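Chemotaxis protein CheX (Desulfovibrio desulfuricans subsp. desulfuricans str. G20, PDB 3HM4) probably acts in chemotaxis as a dimeric CheX-type phosphatase that removes the phosphoryl group from the phosphorylated response regulator CheY. Local coordinates at residues T18-T23 with T96-G101; F64-A69 with M123-T128. All coordinates share one frame; numbering follows the deposited sequence.

Contact 1. Residues T18-T23 with T96-G101; sequences TNVLST and TNMISG
Two helices lying over one face of the six-stranded antiparallel sheet, 10-25 and 84-109, pack side by side here, with V20 of the first set against M98 and I99 of the second. The segment axes come within 9.3 Å at 143° between their N-to-C directions, so the helices run roughly antiparallel but visibly skewed. The closest CA pair is V20–I99, at 6.3 Å.

V20 carries the contact through its branch point and both methyls. Its CG2 lies 3.8 Å from M98 CB and its CG1 3.9 Å from that same atom, which therefore faces the fork of the valine. CG2 also reaches the backbone, 3.9 Å from I99 N. On the neighbouring flank, V20 CB meets I99 CG1 at 3.9 Å. In I99 the first torsion, -71°, swings CG1 opposite the carbonyl carbon, and the extended second torsion, 170°, carries CD1 onward to L21 CD2, 4.1 Å away. M98, a selenomethionine, makes its closest approach through CB; the bend at its third torsion leaves SE and CE slightly farther from the valine, at the margin of contact.

The valine and L21 also rest on V95 of the longer helix, while T96 and S100 turn their side chains to V50 of strand 47-53. N97 packs on V132 of the second subunit. N97 fits the asparagine of the E-x-x-N signature of CheC/CheX phosphatases, so helix 84-109 probably carries part of the active site, as in relatives.

No hydrogen bond joins the two segments. With 208 Å² buried, mostly beneath aliphatic carbon, they meet through van der Waals and hydrophobic contact, and no polar bond between them sets their register.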
loop_
_atom_site.group_PDB
_atom_site.type_symbol
_atom_site.label_atom_id
_atom_site.label_comp_id
_atom_site.label_asym_id
_atom_site.label_seq_id
_atom_site.Cartn_x
_atom_site.Cartn_y
_atom_site.Cartn_z
ATOM N N THR A 18 8.877 -11.786 -12.781
ATOM C CA THR A 18 9.385 -11.997 -14.130
ATOM C C THR A 18 8.321 -12.609 -15.024
ATOM O O THR A 18 8.061 -12.101 -16.149
ATOM C CB THR A 18 10.670 -12.877 -14.099
ATOM O OG1 THR A 18 11.660 -12.279 -13.241
ATOM C CG2 THR A 18 11.220 -13.135 -15.528
ATOM N N ASN A 19 7.662 -13.656 -14.523
ATOM C CA ASN A 19 6.649 -14.336 -15.337
ATOM C C ASN A 19 5.467 -13.438 -15.650
ATOM O O ASN A 19 5.016 -13.401 -16.785
ATOM C CB ASN A 19 6.181 -15.626 -14.665
ATOM C CG ASN A 19 7.255 -16.708 -14.635
ATOM O OD1 ASN A 19 8.287 -16.607 -15.307
ATOM N ND2 ASN A 19 7.022 -17.741 -13.835
ATOM N N VAL A 20 4.956 -12.701 -14.663
ATOM C CA VAL A 20 3.808 -11.837 -14.900
ATOM C C VAL A 20 4.134 -10.719 -15.902
ATOM O O VAL A 20 3.369 -10.489 -16.838
ATOM C CB VAL A 20 3.246 -11.237 -13.578
ATOM C CG1 VAL A 20 2.182 -10.230 -13.861
ATOM C CG2 VAL A 20 2.675 -12.378 -12.736
ATOM N N LEU A 21 5.253 -10.015 -15.685
ATOM C CA LEU A 21 5.638 -8.919 -16.595
ATOM C C LEU A 21 5.917 -9.414 -18.022
ATOM O O LEU A 21 5.584 -8.713 -18.990
ATOM C CB LEU A 21 6.763 -8.031 -16.041
ATOM C CG LEU A 21 6.342 -6.906 -15.078
ATOM C CD1 LEU A 21 5.320 -5.942 -15.772
ATOM C CD2 LEU A 21 5.797 -7.464 -13.815
ATOM N N SER A 22 6.549 -10.576 -18.125
ATOM C CA SER A 22 6.836 -11.220 -19.434
ATOM C C SER A 22 5.518 -11.485 -20.161
ATOM O O SER A 22 5.287 -11.018 -21.294
ATOM C CB SER A 22 7.574 -12.554 -19.252
ATOM O OG SER A 22 8.900 -12.389 -18.780
ATOM N N THR A 23 4.643 -12.204 -19.482
ATOM C CA THR A 23 3.364 -12.622 -20.078
ATOM C C THR A 23 2.447 -11.497 -20.426
ATOM O O THR A 23 1.965 -11.406 -21.567
ATOM C CB THR A 23 2.594 -13.549 -19.147
ATOM O OG1 THR A 23 3.389 -14.699 -18.895
ATOM C CG2 THR A 23 1.256 -13.950 -19.743
ATOM N N THR A 96 -0.262 -6.583 -10.245
ATOM C CA THR A 96 0.035 -6.777 -8.818
ATOM C C THR A 96 -0.743 -7.928 -8.191
ATOM O O THR A 96 -0.182 -8.716 -7.420
ATOM C CB THR A 96 -0.142 -5.466 -8.063
ATOM O OG1 THR A 96 0.633 -4.429 -8.696
ATOM C CG2 THR A 96 0.253 -5.575 -6.602
ATOM N N ASN A 97 -2.024 -8.041 -8.571
ATOM C CA ASN A 97 -2.830 -9.195 -8.140
ATOM C C ASN A 97 -2.208 -10.494 -8.623
ATOM O O ASN A 97 -2.166 -11.474 -7.894
ATOM C CB ASN A 97 -4.283 -9.085 -8.630
ATOM C CG ASN A 97 -5.203 -8.438 -7.619
ATOM O OD1 ASN A 97 -5.120 -8.752 -6.425
ATOM N ND2 ASN A 97 -6.101 -7.592 -8.071
HETATM N N MSE A 98 -1.714 -10.512 -9.862
HETATM C CA MSE A 98 -1.097 -11.702 -10.423
HETATM C C MSE A 98 0.235 -12.047 -9.770
HETATM O O MSE A 98 0.498 -13.224 -9.495
HETATM C CB MSE A 98 -0.925 -11.589 -11.935
HETATM C CG MSE A 98 -2.241 -11.573 -12.696
HETATM SE SE MSE A 98 -1.951 -11.224 -14.571
HETATM C CE MSE A 98 -0.980 -12.794 -15.008
ATOM N N ILE A 99 1.064 -11.036 -9.472
ATOM C CA ILE A 99 2.311 -11.279 -8.768
ATOM C C ILE A 99 1.995 -11.857 -7.365
ATOM O O ILE A 99 2.597 -12.841 -6.960
ATOM C CB ILE A 99 3.195 -10.016 -8.635
ATOM C CG1 ILE A 99 3.756 -9.661 -10.029
ATOM C CG2 ILE A 99 4.347 -10.211 -7.620
ATOM C CD1 ILE A 99 4.448 -8.303 -10.063
ATOM N N SER A 100 1.040 -11.249 -6.662
ATOM C CA SER A 100 0.652 -11.768 -5.369
ATOM C C SER A 100 0.192 -13.242 -5.465
ATOM O O SER A 100 0.644 -14.102 -4.694
ATOM C CB SER A 100 -0.451 -10.918 -4.777
ATOM O OG SER A 100 -0.926 -11.486 -3.572
ATOM N N GLY A 101 -0.689 -13.529 -6.406
ATOM C CA GLY A 101 -1.213 -14.899 -6.548
ATOM C C GLY A 101 -0.129 -15.909 -6.869
ATOM O O GLY A 101 -0.034 -16.978 -6.243
#

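Contact 2. Residues F64-A69 with M123-T128; sequences FTKQCA and MGDGHT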
loop_
_atom_site.group_PDB
_atom_site.type_symbol
_atom_site.label_atom_id
_atom_site.label_comp_id
_atom_site.label_asym_id
_atom_site.label_seq_id
_atom_site.Cartn_x
_atom_site.Cartn_y
_atom_site.Cartn_z
ATOM N N PHE A 64 7.747 1.540 -10.309
ATOM C CA PHE A 64 8.107 1.684 -11.715
ATOM C C PHE A 64 8.616 3.088 -12.024
ATOM O O PHE A 64 8.074 4.084 -11.513
ATOM C CB PHE A 64 6.867 1.487 -12.611
ATOM C CG PHE A 64 6.277 0.100 -12.604
ATOM C CD1 PHE A 64 6.700 -0.844 -13.533
ATOM C CD2 PHE A 64 5.326 -0.257 -11.677
ATOM C CE1 PHE A 64 6.135 -2.109 -13.560
ATOM C CE2 PHE A 64 4.754 -1.493 -11.706
ATOM C CZ PHE A 64 5.168 -2.439 -12.626
ATOM N N THR A 65 9.603 3.159 -12.907
ATOM C CA THR A 65 9.912 4.401 -13.601
ATOM C C THR A 65 8.711 4.746 -14.519
ATOM O O THR A 65 7.981 3.864 -15.001
ATOM C CB THR A 65 11.200 4.295 -14.425
ATOM O OG1 THR A 65 11.045 3.324 -15.487
ATOM C CG2 THR A 65 12.437 3.967 -13.560
ATOM N N LYS A 66 8.577 6.018 -14.868
ATOM C CA LYS A 66 7.477 6.470 -15.716
ATOM C C LYS A 66 7.474 5.722 -17.048
ATOM O O LYS A 66 6.412 5.242 -17.449
ATOM C CB LYS A 66 7.641 7.970 -15.961
ATOM C CG LYS A 66 6.587 8.579 -16.836
ATOM C CD LYS A 66 6.868 10.074 -17.030
ATOM C CE LYS A 66 6.397 10.842 -15.893
ATOM N NZ LYS A 66 4.880 10.862 -15.778
ATOM N N GLN A 67 8.624 5.608 -17.701
ATOM C CA GLN A 67 8.696 4.937 -19.010
ATOM C C GLN A 67 8.184 3.491 -18.917
ATOM O O GLN A 67 7.433 3.008 -19.817
ATOM C CB GLN A 67 10.159 4.888 -19.539
ATOM C CG GLN A 67 10.326 4.174 -20.905
ATOM C CD GLN A 67 11.761 3.939 -21.344
ATOM O OE1 GLN A 67 12.721 4.125 -20.598
ATOM N NE2 GLN A 67 11.905 3.442 -22.577
ATOM N N CYS A 68 8.616 2.799 -17.861
ATOM C CA CYS A 68 8.239 1.400 -17.736
ATOM C C CYS A 68 6.760 1.255 -17.470
ATOM O O CYS A 68 6.113 0.410 -18.086
ATOM C CB CYS A 68 9.106 0.749 -16.673
ATOM S SG CYS A 68 8.911 -1.047 -16.611
ATOM N N ALA A 69 6.192 2.056 -16.560
ATOM C CA ALA A 69 4.757 1.992 -16.272
ATOM C C ALA A 69 3.939 2.289 -17.525
ATOM O O ALA A 69 2.937 1.627 -17.802
ATOM C CB ALA A 69 4.357 2.944 -15.170
HETATM N N MSE A 123 0.168 6.887 -7.788
HETATM C CA MSE A 123 0.705 7.650 -8.889
HETATM C C MSE A 123 1.156 9.036 -8.465
HETATM O O MSE A 123 0.608 9.629 -7.545
HETATM C CB MSE A 123 -0.331 7.773 -9.991
HETATM C CG MSE A 123 -0.884 6.445 -10.519
HETATM SE SE MSE A 123 -2.226 6.622 -11.853
HETATM C CE MSE A 123 -3.426 5.265 -11.272
ATOM N N GLY A 124 2.144 9.540 -9.179
ATOM C CA GLY A 124 2.671 10.904 -9.003
ATOM C C GLY A 124 4.164 10.837 -9.159
ATOM O O GLY A 124 4.813 10.009 -8.562
ATOM N N ASP A 125 4.727 11.699 -10.015
ATOM C CA ASP A 125 6.151 11.610 -10.304
ATOM C C ASP A 125 6.976 11.828 -9.035
ATOM O O ASP A 125 6.720 12.766 -8.257
ATOM C CB ASP A 125 6.582 12.672 -11.323
ATOM C CG ASP A 125 6.109 12.383 -12.724
ATOM O OD1 ASP A 125 5.421 11.385 -12.984
ATOM O OD2 ASP A 125 6.464 13.202 -13.603
ATOM N N GLY A 126 7.908 10.914 -8.781
ATOM C CA GLY A 126 8.806 11.064 -7.653
ATOM C C GLY A 126 8.185 10.904 -6.280
ATOM O O GLY A 126 8.762 11.360 -5.288
ATOM N N HIS A 127 7.025 10.240 -6.218
ATOM C CA HIS A 127 6.509 9.839 -4.902
ATOM C C HIS A 127 7.472 8.836 -4.271
ATOM O O HIS A 127 8.305 8.247 -4.940
ATOM C CB HIS A 127 5.082 9.272 -4.987
ATOM C CG HIS A 127 5.005 7.925 -5.636
ATOM N ND1 HIS A 127 4.627 7.747 -6.948
ATOM C CD2 HIS A 127 5.252 6.690 -5.137
ATOM C CE1 HIS A 127 4.670 6.447 -7.223
ATOM N NE2 HIS A 127 5.039 5.780 -6.145
ATOM N N THR A 128 7.300 8.634 -2.976
ATOM C CA THR A 128 7.993 7.592 -2.296
ATOM C C THR A 128 7.041 6.636 -1.611
ATOM O O THR A 128 5.971 7.017 -1.159
ATOM C CB THR A 128 8.996 8.112 -1.255
ATOM O OG1 THR A 128 8.336 8.886 -0.261
ATOM C CG2 THR A 128 10.065 8.987 -1.932
#
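K66 lays the end of its side chain against the carboxylate of D125. Its NZ donates to D125 OD1 at 2.9 Å, on the syn lone pair, in a salt bridge. NZ stands 3.6 Å from D125 OD2, so the ammonium grips one oxygen, whereas K66 CE lies against both, 3.1 Å from D125 OD1 and 3.3 Å from D125 OD2. The lysine starts out extended and then folds at its last two torsions (-81° and -68°), which brings CE and NZ round to the acid.

The two residues occupy different elements: K66 opens helix 66-77, right after the N-cap residue T65, and D125 sits in a type II turn, G124 to H127, that leads into strand 127-131. The turn is held twice at one carbonyl: G124 O accepts from H127 N (3.2 Å) and from H127 ND1 (2.8 Å), the latter in the carbonyl plane on a lone pair. H127 NE2 is in turn bonded to S47 OG.

Apart from the ion pair, the carboxylate of D45 takes K66 N on one oxygen and G126 N on the other, tying helix start and turn together a second time. M123 and T128 pair with a strand of the second subunit, continuing the sheet across the interface.

How the contacts relate
The segments alternate along the chain (18-23, 64-69, 96-101, 123-128), so the two contacts cross along the chain although their centres lie 18 Å apart. They do not touch: the closest approach is from F64 CE1 to L21 CD1, 4.5 Å. Helix 84-109, which probably carries part of the active site, connects them, since it supplies M98 and I99 to contact 1 and, nearer its start, packs V92 on F64 and I85, T88 and K89 on M123 beside contact 2. The residues flanking the turn of contact 2, M123 and T128, lie at the dimer interface, which N97 of segment 96-101 also reaches.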